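Local coordinates for protein beta-lactamase (Chitinophaga pinensis, PDB 6N36) that probably hydrolyses the beta-lactam ring of antibiotics, as a two-zinc enzyme of the metallo-beta-lactamase superfamily, at residues A135-L138 and G142-I145; T192-M197 and Q262-R267; A64-K67 and K72-D75; G33-G38 and E231-H236; F167-K172 and Y178-A183. All coordinates share one frame; numbering follows the deposited sequence. Where two conformers were deposited one is given.

Overall arrangement
From the N terminus, segment 33-38 opens interaction 4, the widest loop of the five, which closes only at 231-236. Three short closures lie within that span, one after another: interaction 3 joins helix 58-69 to the turn before strand 76-80, interaction 1 links the edge strands 137-139 and 144-147 of the two sheets, and interaction 5 pairs the strands of a hairpin in the five-stranded sheet. Interaction 2 opens at 192-197, still inside the span, but closes at 262-267 on helix 250-268, beyond it, so interactions 2 and 4 cross. Only interactions 3 and 4 touch, where His65 CE1 meets Gly33 O at 3.2 Å.

Interaction 1 (A135-L138 and G142-I145); sequences ADRL and GDSI
Arg137 reaches across to the strand of Ser144 and illustrates how one long side chain can join two backbones that are otherwise well apart, the nearest CA atoms being 9.5 Å from each other at Leu138 and Asp143. The hydrogen bonds come first. With CG anti to the backbone N (chi1 -179°) and the chain extended as far as NE, the guanidinium arrives end-on, and both terminal nitrogens grip a single carbonyl oxygen: NH1 lies 3.0 Å from Ser144 O and NH2 3.1 Å from Ser144 O. The oxygen sits nearly in the guanidinium plane, whereas the two donors approach it from one face of the carbonyl, NH2 well above that plane.

The charge contact is looser. Asp143 OD2 is 3.9 Å from Arg137 NH2, a long salt bridge with carboxylate and guanidinium planes 34° apart, and the same oxygen has a stronger partner in the backbone N of His140. Van der Waals contact is slight: Asp143 CB and Ile145 CG1 lie against the terminal nitrogens, the latter 4.1 Å from Arg137 NH1.

The contact lies at the protein surface. Strand 137-139 is the outermost strand of the seven-stranded sheet, paired with strand 102-106; strand 144-147 borders the five-stranded sheet, and Ile145 turns its side chain onto Met104, Ile78 and Leu80 of the first sheet.

Interaction 2 (T192-M197 and Q262-R267); sequences TKLSGM and QIYDKR
Thr192 receives, on its carbonyl oxygen, the guanidinium of Arg267 from the end of helix 250-268, an example of a helix arginine bonding to the main chain of a loop. In the conformer described, one of two modelled for this arginine, NH2 is 3.0 Å from Thr192 O; the bond is nearly straight at 165°, lies in the carbonyl plane and uses a lone pair. The same NH2 has its stronger partner outside the two segments, in Leu189 O. Bends at chi2 and chi3 fold the arginine chain back so that its tip can meet the loop.

Lys193 begins a type I beta turn that ends at Gly196, and its backbone N points to the sulfur of Met197, Lys193 N to SD being a weak bond of 3.3 Å. Leu194 carries the apolar part. Its CD1 branch lies 3.7 Å from Tyr264 CD2 and equally 3.7 Å from Arg267 CB, lodging between the tyrosine ring and the base of the arginine; Tyr207 of helix 203-215 touches both Leu194 and Tyr264. The backbone N of Leu194 donates to a water at 3.0 Å, and that water donates in turn to Arg267 O. Gly196 then closes the turn with its N bonded to Lys193 O.

Three modes of attachment thus converge on Arg267: its NH2 serves the loop carbonyl, its CB packs on leucine, and its carbonyl oxygen, in the last turn of the helix, is linked to the loop through water. The polar links all use main-chain groups of the loop, whereas the apolar part rests on one side chain, that of Leu194.

Interaction 3 (A64-K67 and K72-D75); sequences AHMK and KFKD
Met66 lays its thioether across the start of the turn at Phe73, and the two side chains cross at about a right angle, a compact example of a Met-aromatic contact. The sulfur comes in at the rim of the phenyl ring, close to its plane: Met66 SD is 5.5 Å from the centroid of the Phe73 ring and 4.1 Å from Phe73 CD1. The faces of the ring are not used by the methionine. With its CG anti to the backbone N (chi1 -178°), Phe73 sets the ring so that its CD1 edge meets the sulfur.

Beyond the sulfur the chain turns aside. A chi3 of 70° swings the methyl toward the backbone, where Met66 CE lies 3.4 Å from Lys72 O and 3.7 Å from Phe73 CA. Lys72 O accepts the backbone N of Asp75 at 2.9 Å, closing the 3-10 turn, so the methyl packs beside an oxygen that already has a hydrogen-bond partner.

The methionine belongs to helix 58-69 and the phenylalanine to the connection into strand 76-80. Met66 also touches His48 of strand 48-51, while the Phe73 ring rests on Ile62 and Lys63 of helix 58-69 and on Val95, Gln98 and Thr99 of helix 92-99.

Interaction 4 (G33-G38 and E231-H236); sequences GTYDLG and ELHKKH
His233 and Tyr35 form an offset (parallel-displaced) stack, here joined to a hydrogen bond from the same imidazole, and together they fasten the loop before strand 40-42 to the short helix 232-235 of the metallo-beta-lactamase fold. The ring centroids are 3.7 Å apart and the planes only 8° from parallel.

The histidine can be followed outward. Its CB starts beside the phenol oxygen, 3.9 Å from Tyr35 OH, and CG remains close to that hydroxyl. Along one side of the imidazole, CD2 lies 3.4 Å from Tyr35 CZ; along the other, His233 ND1 passes near Tyr35 CE1, and His233 CE1 is 3.5 Å from Tyr35 CE1. The tip, NE2, stands over the centre of the tyrosine ring, and yet its N-H is directed in the imidazole plane, past the ring, to the backbone of the very residue it covers. On the far face of the imidazole sits Leu232 CG, so the ring is packed from both sides, and Tyr20 meets it as well.

The loop has its own bracing. Thr34 OG1 accepts from Leu37 N at 3.0 Å, an ST motif, which holds the turn carrying Tyr35. The next residue, Asp36, uses OD2 to bond ND1 of His226, a zinc ligand, and so acts as a second-shell partner of the metal site. The stack thus lies one residue away from that link.

Beside the stack, His233 NE2 donates to Tyr35 O over 2.7 Å, with an N-H...O angle of 164°.

Interaction 5 (F167-K172 and Y178-A183); sequences FLFDVK and YKVLIA
Strands 167-172 and 178-182 run antiparallel as the two arms of a beta hairpin, with Phe167-Ile182, Phe169-Val180 and Val171-Tyr178 as hydrogen-bonded pairs, each exchanging two N-H...O bonds, as at Val180 N to Phe169 O, 2.8 Å, and with Leu168-Leu181 and Asp170-Lys179 as the non-hydrogen-bonded pairs between them.

On the face with Phe169, the phenyl ring leans over its neighbours across the strands. Its chi1 of 49° puts CG between backbone N and carbonyl carbon, and Val180 CB then lies over one ring face, a CH-pi contact of 4.2 Å to the centroid. Ile182 CG1 meets the edge instead, 3.8 Å from Phe169 CE1. Val171 CG2 meets Val180 CG2 at 4.1 Å, the two side chains set at a slant, and Met150 and Ile152 of strand 150-156 touch the same phenyl ring.

The other face is divided. Leu168 CD2 packs on Leu181 CB at 3.9 Å, while Lys179, bent at chi3 and chi4, curls its ammonium back so that NZ is 2.9 Å from Asp170 OD1, on the syn side but tilted out of the carboxylate plane.

The pairing thus sorts its chemistry by face: one side is largely hydrocarbon and aromatic, whereas on the other an ion pair, whose opposite charges probably stabilise each other's ionised form, stands beside a leucine pair.

Interaction 1 (A135-L138 and G142-I145)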
# COMPACT_ATOMS: atom_id res chain seq x y z
N ALA A 135 -2.10 -14.14 -9.17
CA ALA A 135 -0.95 -14.20 -8.25
C ALA A 135 0.12 -15.14 -8.79
O ALA A 135 -0.24 -16.29 -9.17
CB ALA A 135 -1.38 -14.64 -6.89
N ASP A 136 1.38 -14.71 -8.73
CA ASP A 136 2.54 -15.60 -8.98
C ASP A 136 3.00 -16.24 -7.67
O ASP A 136 3.57 -17.34 -7.71
CB ASP A 136 3.62 -14.82 -9.71
CG ASP A 136 3.13 -14.36 -11.07
OD1 ASP A 136 2.95 -15.25 -11.96
OD2 ASP A 136 2.88 -13.16 -11.26
N ARG A 137 2.78 -15.59 -6.54
CA ARG A 137 3.10 -16.11 -5.20
C ARG A 137 2.01 -15.64 -4.25
O ARG A 137 1.60 -14.46 -4.34
CB ARG A 137 4.48 -15.68 -4.72
CG ARG A 137 4.87 -16.21 -3.35
CD ARG A 137 6.31 -15.90 -2.96
NE ARG A 137 6.50 -16.15 -1.55
CZ ARG A 137 7.40 -15.58 -0.76
NH1 ARG A 137 8.29 -14.73 -1.24
NH2 ARG A 137 7.42 -15.85 0.53
N LEU A 138 1.50 -16.57 -3.44
CA LEU A 138 0.51 -16.25 -2.39
C LEU A 138 1.28 -16.08 -1.09
O LEU A 138 2.04 -17.01 -0.71
CB LEU A 138 -0.51 -17.40 -2.31
CG LEU A 138 -1.36 -17.66 -3.55
CD1 LEU A 138 -2.19 -18.93 -3.38
CD2 LEU A 138 -2.26 -16.48 -3.86
N GLY A 142 3.93 -12.79 7.98
CA GLY A 142 5.35 -12.97 8.29
C GLY A 142 6.19 -13.43 7.10
O GLY A 142 7.41 -13.51 7.28
N ASP A 143 5.63 -13.76 5.93
CA ASP A 143 6.40 -14.21 4.74
C ASP A 143 7.42 -13.13 4.36
O ASP A 143 7.18 -11.91 4.52
CB ASP A 143 5.57 -14.57 3.52
CG ASP A 143 4.93 -15.95 3.53
OD1 ASP A 143 5.26 -16.76 4.44
OD2 ASP A 143 4.16 -16.23 2.61
N SER A 144 8.58 -13.57 3.90
CA SER A 144 9.65 -12.66 3.41
C SER A 144 9.69 -12.69 1.88
O SER A 144 9.53 -13.76 1.26
CB SER A 144 10.96 -13.03 4.02
OG SER A 144 11.39 -14.22 3.44
N ILE A 145 9.91 -11.51 1.29
CA ILE A 145 10.09 -11.27 -0.15
C ILE A 145 11.54 -10.77 -0.26
O ILE A 145 11.88 -9.74 0.41
CB ILE A 145 9.06 -10.25 -0.67
CG1 ILE A 145 7.64 -10.74 -0.37
CG2 ILE A 145 9.25 -9.98 -2.15
CD1 ILE A 145 6.79 -9.74 0.37

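Interaction 2 (T192-M197 and Q262-R267)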
# COMPACT_ATOMS: atom_id res chain seq x y z
N THR A 192 -19.61 -0.33 6.47
CA THR A 192 -19.13 -1.56 7.19
C THR A 192 -19.81 -1.72 8.54
O THR A 192 -19.73 -0.83 9.39
CB THR A 192 -17.61 -1.51 7.33
OG1 THR A 192 -17.14 -1.63 5.99
CG2 THR A 192 -17.01 -2.63 8.16
N LYS A 193 -20.43 -2.89 8.76
CA LYS A 193 -21.01 -3.34 10.02
C LYS A 193 -20.01 -4.23 10.75
O LYS A 193 -19.70 -5.31 10.25
CB LYS A 193 -22.33 -4.06 9.70
CG LYS A 193 -23.13 -4.58 10.87
CD LYS A 193 -24.52 -5.07 10.38
CE LYS A 193 -25.36 -5.80 11.41
NZ LYS A 193 -26.07 -6.98 10.81
N LEU A 194 -19.40 -3.74 11.83
CA LEU A 194 -18.30 -4.48 12.50
C LEU A 194 -18.75 -5.76 13.18
O LEU A 194 -17.89 -6.63 13.40
CB LEU A 194 -17.65 -3.54 13.51
CG LEU A 194 -16.89 -2.40 12.85
CD1 LEU A 194 -16.46 -1.42 13.92
CD2 LEU A 194 -15.65 -2.88 12.08
N SER A 195 -20.04 -5.96 13.46
CA SER A 195 -20.54 -7.24 13.98
C SER A 195 -20.44 -8.33 12.90
O SER A 195 -20.56 -9.54 13.23
CB SER A 195 -21.97 -7.11 14.50
OG SER A 195 -22.84 -6.60 13.49
N GLY A 196 -20.23 -7.97 11.65
CA GLY A 196 -20.14 -8.96 10.57
C GLY A 196 -20.77 -8.44 9.31
O GLY A 196 -21.89 -7.95 9.38
N MET A 197 -20.08 -8.61 8.19
CA MET A 197 -20.64 -8.24 6.88
C MET A 197 -20.95 -9.52 6.12
O MET A 197 -20.29 -10.56 6.30
CB MET A 197 -19.67 -7.38 6.09
CG MET A 197 -19.57 -5.99 6.66
SD MET A 197 -20.99 -5.01 6.26
CE MET A 197 -20.59 -4.48 4.59
N GLN A 262 -10.79 4.31 18.53
CA GLN A 262 -11.97 4.97 19.15
C GLN A 262 -13.15 4.86 18.19
O GLN A 262 -14.28 4.64 18.68
CB GLN A 262 -11.72 6.43 19.45
CG GLN A 262 -10.71 6.67 20.54
CD GLN A 262 -10.50 8.16 20.55
OE1 GLN A 262 -11.39 8.92 20.93
NE2 GLN A 262 -9.35 8.60 20.05
N ILE A 263 -12.92 4.99 16.87
CA ILE A 263 -14.02 4.81 15.89
C ILE A 263 -14.54 3.38 15.99
O ILE A 263 -15.74 3.17 16.03
CB ILE A 263 -13.59 5.23 14.49
CG1 ILE A 263 -13.44 6.75 14.46
CG2 ILE A 263 -14.57 4.69 13.45
CD1 ILE A 263 -12.58 7.28 13.37
N TYR A 264 -13.66 2.39 15.94
CA TYR A 264 -14.01 0.97 16.09
C TYR A 264 -14.88 0.78 17.34
O TYR A 264 -15.96 0.15 17.26
CB TYR A 264 -12.75 0.11 16.15
CG TYR A 264 -13.02 -1.34 16.41
CD1 TYR A 264 -13.19 -1.76 17.71
CD2 TYR A 264 -13.18 -2.26 15.38
CE1 TYR A 264 -13.55 -3.07 18.00
CE2 TYR A 264 -13.47 -3.58 15.68
CZ TYR A 264 -13.64 -3.99 16.98
OH TYR A 264 -14.09 -5.27 17.29
N ASP A 265 -14.44 1.33 18.46
CA ASP A 265 -15.12 1.08 19.76
C ASP A 265 -16.53 1.67 19.69
O ASP A 265 -17.47 1.00 20.17
CB ASP A 265 -14.29 1.61 20.92
CG ASP A 265 -12.99 0.85 21.23
OD1 ASP A 265 -12.81 -0.27 20.69
OD2 ASP A 265 -12.15 1.41 21.95
N LYS A 266 -16.68 2.84 19.07
CA LYS A 266 -18.00 3.49 19.03
C LYS A 266 -18.89 2.75 18.03
O LYS A 266 -20.09 2.57 18.29
CB LYS A 266 -17.86 4.96 18.64
CG LYS A 266 -19.19 5.69 18.65
CD LYS A 266 -19.09 7.15 18.96
CE LYS A 266 -20.45 7.80 18.96
NZ LYS A 266 -20.35 9.27 19.05
N ARG A 267 -18.34 2.35 16.88
CA ARG A 267 -19.13 1.71 15.79
C ARG A 267 -19.58 0.31 16.22
O ARG A 267 -20.71 -0.11 15.83
CB ARG A 267 -18.33 1.77 14.49
CG ARG A 267 -18.43 3.13 13.83
CD ARG A 267 -19.62 3.28 12.90
NE ARG A 267 -19.48 2.45 11.76
CZ ARG A 267 -18.83 2.79 10.64
NH1 ARG A 267 -18.39 4.01 10.47
NH2 ARG A 267 -18.65 1.93 9.66
O HOH W 1 -20.95 -1.70 13.39

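Interaction 3 (A64-K67 and K72-D75)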
# COMPACT_ATOMS: atom_id res chain seq x y z
N ALA A 64 7.14 7.40 -15.93
CA ALA A 64 7.73 8.75 -16.02
C ALA A 64 8.50 9.09 -14.76
O ALA A 64 9.58 9.72 -14.85
CB ALA A 64 6.66 9.78 -16.29
N HIS A 65 7.94 8.74 -13.58
CA HIS A 65 8.60 9.10 -12.32
C HIS A 65 9.90 8.30 -12.22
O HIS A 65 10.89 8.83 -11.72
CB HIS A 65 7.66 8.80 -11.16
CG HIS A 65 6.60 9.82 -11.01
ND1 HIS A 65 5.54 9.65 -10.12
CD2 HIS A 65 6.38 10.98 -11.64
CE1 HIS A 65 4.76 10.70 -10.20
NE2 HIS A 65 5.24 11.54 -11.10
N MET A 66 9.85 7.04 -12.62
CA MET A 66 11.06 6.19 -12.57
C MET A 66 12.14 6.77 -13.50
O MET A 66 13.30 6.87 -13.06
CB MET A 66 10.70 4.76 -12.91
CG MET A 66 10.03 4.09 -11.74
SD MET A 66 9.60 2.37 -12.06
CE MET A 66 11.28 1.70 -12.07
N LYS A 67 11.75 7.24 -14.68
CA LYS A 67 12.71 7.84 -15.64
C LYS A 67 13.33 9.07 -14.96
O LYS A 67 14.59 9.25 -15.02
CB LYS A 67 11.99 8.20 -16.94
CG LYS A 67 12.89 8.84 -17.99
CD LYS A 67 12.14 9.39 -19.20
CE LYS A 67 12.92 10.50 -19.90
NZ LYS A 67 12.13 11.27 -20.90
N LYS A 72 14.71 2.28 -14.88
CA LYS A 72 13.89 1.73 -15.98
C LYS A 72 12.70 0.97 -15.41
O LYS A 72 12.86 0.03 -14.63
CB LYS A 72 14.72 0.83 -16.89
CG LYS A 72 15.64 1.58 -17.84
CD LYS A 72 16.02 0.80 -19.10
CE LYS A 72 15.99 -0.71 -18.95
NZ LYS A 72 17.17 -1.33 -19.61
N PHE A 73 11.52 1.38 -15.81
CA PHE A 73 10.25 0.70 -15.48
C PHE A 73 10.35 -0.81 -15.72
O PHE A 73 9.89 -1.60 -14.93
CB PHE A 73 9.20 1.32 -16.37
CG PHE A 73 7.78 0.85 -16.21
CD1 PHE A 73 7.07 1.05 -15.05
CD2 PHE A 73 7.14 0.29 -17.29
CE1 PHE A 73 5.74 0.66 -14.94
CE2 PHE A 73 5.80 -0.07 -17.20
CZ PHE A 73 5.11 0.16 -16.04
N LYS A 74 10.94 -1.22 -16.84
CA LYS A 74 10.97 -2.65 -17.20
C LYS A 74 11.90 -3.44 -16.28
O LYS A 74 11.91 -4.67 -16.37
CB LYS A 74 11.23 -2.81 -18.70
CG LYS A 74 10.00 -2.48 -19.55
CD LYS A 74 10.22 -2.49 -21.08
CE LYS A 74 9.19 -1.63 -21.79
NZ LYS A 74 9.16 -1.78 -23.27
N ASP A 75 12.60 -2.79 -15.35
CA ASP A 75 13.45 -3.49 -14.34
C ASP A 75 12.66 -3.80 -13.07
O ASP A 75 13.22 -4.45 -12.20
CB ASP A 75 14.69 -2.66 -14.03
CG ASP A 75 15.72 -2.67 -15.14
OD1 ASP A 75 15.74 -3.70 -15.90
OD2 ASP A 75 16.47 -1.70 -15.24

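Interaction 4 (G33-G38 and E231-H236)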
# COMPACT_ATOMS: atom_id res chain seq x y z
N GLY A 33 4.70 8.04 -6.29
CA GLY A 33 3.24 8.11 -6.34
C GLY A 33 2.74 9.46 -6.79
O GLY A 33 3.48 10.26 -7.34
N THR A 34 1.47 9.69 -6.51
CA THR A 34 0.81 10.96 -6.85
C THR A 34 0.72 11.85 -5.61
O THR A 34 1.30 11.54 -4.55
CB THR A 34 -0.55 10.66 -7.48
OG1 THR A 34 -1.34 9.97 -6.51
CG2 THR A 34 -0.44 9.88 -8.76
N TYR A 35 0.04 12.99 -5.74
CA TYR A 35 -0.10 13.88 -4.56
C TYR A 35 -0.67 13.06 -3.39
O TYR A 35 -0.22 13.29 -2.28
CB TYR A 35 -0.95 15.11 -4.91
CG TYR A 35 -0.96 16.16 -3.82
CD1 TYR A 35 0.03 17.12 -3.76
CD2 TYR A 35 -1.97 16.20 -2.89
CE1 TYR A 35 0.04 18.08 -2.75
CE2 TYR A 35 -1.97 17.13 -1.86
CZ TYR A 35 -0.95 18.07 -1.80
OH TYR A 35 -0.92 19.00 -0.80
N ASP A 36 -1.68 12.22 -3.60
CA ASP A 36 -2.35 11.51 -2.50
C ASP A 36 -1.92 10.05 -2.47
O ASP A 36 -1.89 9.45 -1.35
CB ASP A 36 -3.87 11.62 -2.54
CG ASP A 36 -4.47 11.07 -1.27
OD1 ASP A 36 -4.09 11.59 -0.18
OD2 ASP A 36 -5.27 10.13 -1.36
N LEU A 37 -1.75 9.40 -3.61
CA LEU A 37 -1.61 7.90 -3.58
C LEU A 37 -0.14 7.50 -3.53
O LEU A 37 0.66 7.77 -4.45
CB LEU A 37 -2.28 7.29 -4.81
CG LEU A 37 -3.77 7.46 -4.91
CD1 LEU A 37 -4.29 6.78 -6.15
CD2 LEU A 37 -4.47 6.94 -3.66
N GLY A 38 0.17 6.75 -2.48
CA GLY A 38 1.52 6.30 -2.17
C GLY A 38 1.86 5.09 -3.03
O GLY A 38 1.14 4.09 -3.02
N GLU A 231 0.45 12.43 6.92
CA GLU A 231 0.75 13.88 6.78
C GLU A 231 1.99 14.07 5.89
O GLU A 231 2.86 14.88 6.22
CB GLU A 231 0.87 14.47 8.19
CG GLU A 231 -0.48 14.48 8.88
CD GLU A 231 -1.39 15.65 8.54
OE1 GLU A 231 -1.38 16.17 7.38
OE2 GLU A 231 -2.11 16.08 9.47
N LEU A 232 2.06 13.37 4.75
CA LEU A 232 3.18 13.53 3.80
C LEU A 232 3.50 15.01 3.58
O LEU A 232 4.67 15.30 3.61
CB LEU A 232 2.82 12.89 2.45
CG LEU A 232 3.80 13.11 1.30
CD1 LEU A 232 5.19 12.59 1.63
CD2 LEU A 232 3.24 12.46 0.04
N HIS A 233 2.50 15.83 3.30
CA HIS A 233 2.73 17.20 2.77
C HIS A 233 3.03 18.14 3.91
O HIS A 233 3.52 19.24 3.58
CB HIS A 233 1.53 17.65 1.96
CG HIS A 233 1.38 16.75 0.79
ND1 HIS A 233 2.35 16.66 -0.17
CD2 HIS A 233 0.40 15.89 0.46
CE1 HIS A 233 1.97 15.76 -1.07
NE2 HIS A 233 0.79 15.26 -0.69
N LYS A 234 2.94 17.68 5.16
CA LYS A 234 3.50 18.46 6.30
C LYS A 234 4.94 18.03 6.58
O LYS A 234 5.69 18.87 7.16
CB LYS A 234 2.60 18.34 7.53
CG LYS A 234 1.27 19.08 7.37
CD LYS A 234 0.33 18.87 8.55
CE LYS A 234 -0.83 19.84 8.54
NZ LYS A 234 -1.96 19.37 7.71
N LYS A 235 5.35 16.83 6.17
CA LYS A 235 6.70 16.27 6.45
C LYS A 235 7.68 16.58 5.32
O LYS A 235 8.90 16.51 5.54
CB LYS A 235 6.57 14.77 6.65
CG LYS A 235 5.90 14.41 7.95
CD LYS A 235 5.49 12.94 8.07
CE LYS A 235 4.93 12.63 9.43
NZ LYS A 235 4.38 11.26 9.54
N HIS A 236 7.17 16.82 4.12
CA HIS A 236 8.00 16.84 2.89
C HIS A 236 7.41 17.85 1.91
O HIS A 236 6.21 17.88 1.74
CB HIS A 236 8.06 15.46 2.26
CG HIS A 236 8.88 15.46 1.03
ND1 HIS A 236 8.32 15.57 -0.22
CD2 HIS A 236 10.23 15.43 0.84
CE1 HIS A 236 9.27 15.57 -1.13
NE2 HIS A 236 10.47 15.49 -0.51

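Interaction 5 (F167-K172 and Y178-A183)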
# COMPACT_ATOMS: atom_id res chain seq x y z
N PHE A 167 4.14 -3.73 5.09
CA PHE A 167 5.46 -4.25 4.73
C PHE A 167 6.51 -3.57 5.60
O PHE A 167 6.48 -2.35 5.80
CB PHE A 167 5.77 -4.03 3.24
CG PHE A 167 4.77 -4.70 2.34
CD1 PHE A 167 4.81 -6.07 2.12
CD2 PHE A 167 3.77 -3.96 1.71
CE1 PHE A 167 3.88 -6.69 1.32
CE2 PHE A 167 2.83 -4.58 0.90
CZ PHE A 167 2.89 -5.94 0.68
N LEU A 168 7.40 -4.40 6.16
CA LEU A 168 8.54 -3.92 6.99
C LEU A 168 9.82 -4.34 6.28
O LEU A 168 9.95 -5.52 5.84
CB LEU A 168 8.49 -4.63 8.36
CG LEU A 168 7.54 -4.10 9.42
CD1 LEU A 168 7.37 -5.20 10.48
CD2 LEU A 168 8.12 -2.87 10.12
N PHE A 169 10.78 -3.44 6.25
CA PHE A 169 12.08 -3.73 5.61
C PHE A 169 13.12 -2.73 6.08
O PHE A 169 12.83 -1.54 6.33
CB PHE A 169 12.00 -3.73 4.07
CG PHE A 169 11.32 -2.52 3.47
CD1 PHE A 169 9.94 -2.48 3.40
CD2 PHE A 169 12.02 -1.42 3.05
CE1 PHE A 169 9.31 -1.37 2.88
CE2 PHE A 169 11.39 -0.30 2.55
CZ PHE A 169 10.03 -0.28 2.47
N ASP A 170 14.35 -3.19 6.08
CA ASP A 170 15.53 -2.35 6.36
C ASP A 170 16.09 -1.75 5.07
O ASP A 170 16.20 -2.48 4.04
CB ASP A 170 16.63 -3.16 7.06
CG ASP A 170 16.26 -3.58 8.47
OD1 ASP A 170 15.27 -3.04 9.05
OD2 ASP A 170 16.98 -4.45 9.02
N VAL A 171 16.40 -0.46 5.11
CA VAL A 171 17.17 0.22 4.03
C VAL A 171 18.45 0.80 4.66
O VAL A 171 18.43 1.28 5.80
CB VAL A 171 16.38 1.30 3.28
CG1 VAL A 171 15.13 0.70 2.66
CG2 VAL A 171 16.01 2.48 4.16
N LYS A 172 19.50 0.80 3.87
CA LYS A 172 20.85 1.30 4.29
C LYS A 172 21.19 2.52 3.45
O LYS A 172 21.02 2.45 2.22
CB LYS A 172 21.87 0.21 3.99
CG LYS A 172 21.75 -1.06 4.82
CD LYS A 172 22.77 -2.09 4.39
CE LYS A 172 22.91 -3.24 5.37
NZ LYS A 172 23.61 -4.37 4.71
N TYR A 178 17.82 2.12 8.39
CA TYR A 178 16.46 2.48 8.87
C TYR A 178 15.48 1.33 8.63
O TYR A 178 15.45 0.73 7.52
CB TYR A 178 15.91 3.72 8.17
CG TYR A 178 16.69 4.99 8.31
CD1 TYR A 178 17.69 5.31 7.41
CD2 TYR A 178 16.39 5.89 9.32
CE1 TYR A 178 18.41 6.48 7.56
CE2 TYR A 178 17.09 7.07 9.48
CZ TYR A 178 18.12 7.36 8.60
OH TYR A 178 18.80 8.52 8.79
N LYS A 179 14.72 1.00 9.66
CA LYS A 179 13.61 0.03 9.52
C LYS A 179 12.36 0.82 9.14
O LYS A 179 11.96 1.77 9.84
CB LYS A 179 13.35 -0.75 10.81
CG LYS A 179 12.36 -1.89 10.61
CD LYS A 179 12.23 -2.80 11.81
CE LYS A 179 13.48 -3.58 12.12
NZ LYS A 179 13.81 -4.52 11.03
N VAL A 180 11.84 0.52 7.96
CA VAL A 180 10.70 1.25 7.39
C VAL A 180 9.47 0.36 7.47
O VAL A 180 9.54 -0.86 7.14
CB VAL A 180 11.00 1.62 5.93
CG1 VAL A 180 9.85 2.38 5.32
CG2 VAL A 180 12.29 2.42 5.80
N LEU A 181 8.37 0.98 7.83
CA LEU A 181 7.03 0.36 7.75
C LEU A 181 6.23 1.11 6.68
O LEU A 181 6.08 2.34 6.79
CB LEU A 181 6.36 0.47 9.11
CG LEU A 181 4.87 0.08 9.12
CD1 LEU A 181 4.71 -1.40 8.85
CD2 LEU A 181 4.22 0.43 10.47
N ILE A 182 5.74 0.36 5.72
CA ILE A 182 4.69 0.86 4.79
C ILE A 182 3.39 0.27 5.37
O ILE A 182 3.16 -0.96 5.25
CB ILE A 182 4.94 0.43 3.34
CG1 ILE A 182 6.29 0.95 2.81
CG2 ILE A 182 3.76 0.87 2.48
CD1 ILE A 182 6.47 2.41 2.80
N ALA A 183 2.65 1.11 6.07
CA ALA A 183 1.53 0.73 6.94
C ALA A 183 0.22 0.83 6.20
O ALA A 183 -0.11 1.95 5.75
CB ALA A 183 1.46 1.61 8.17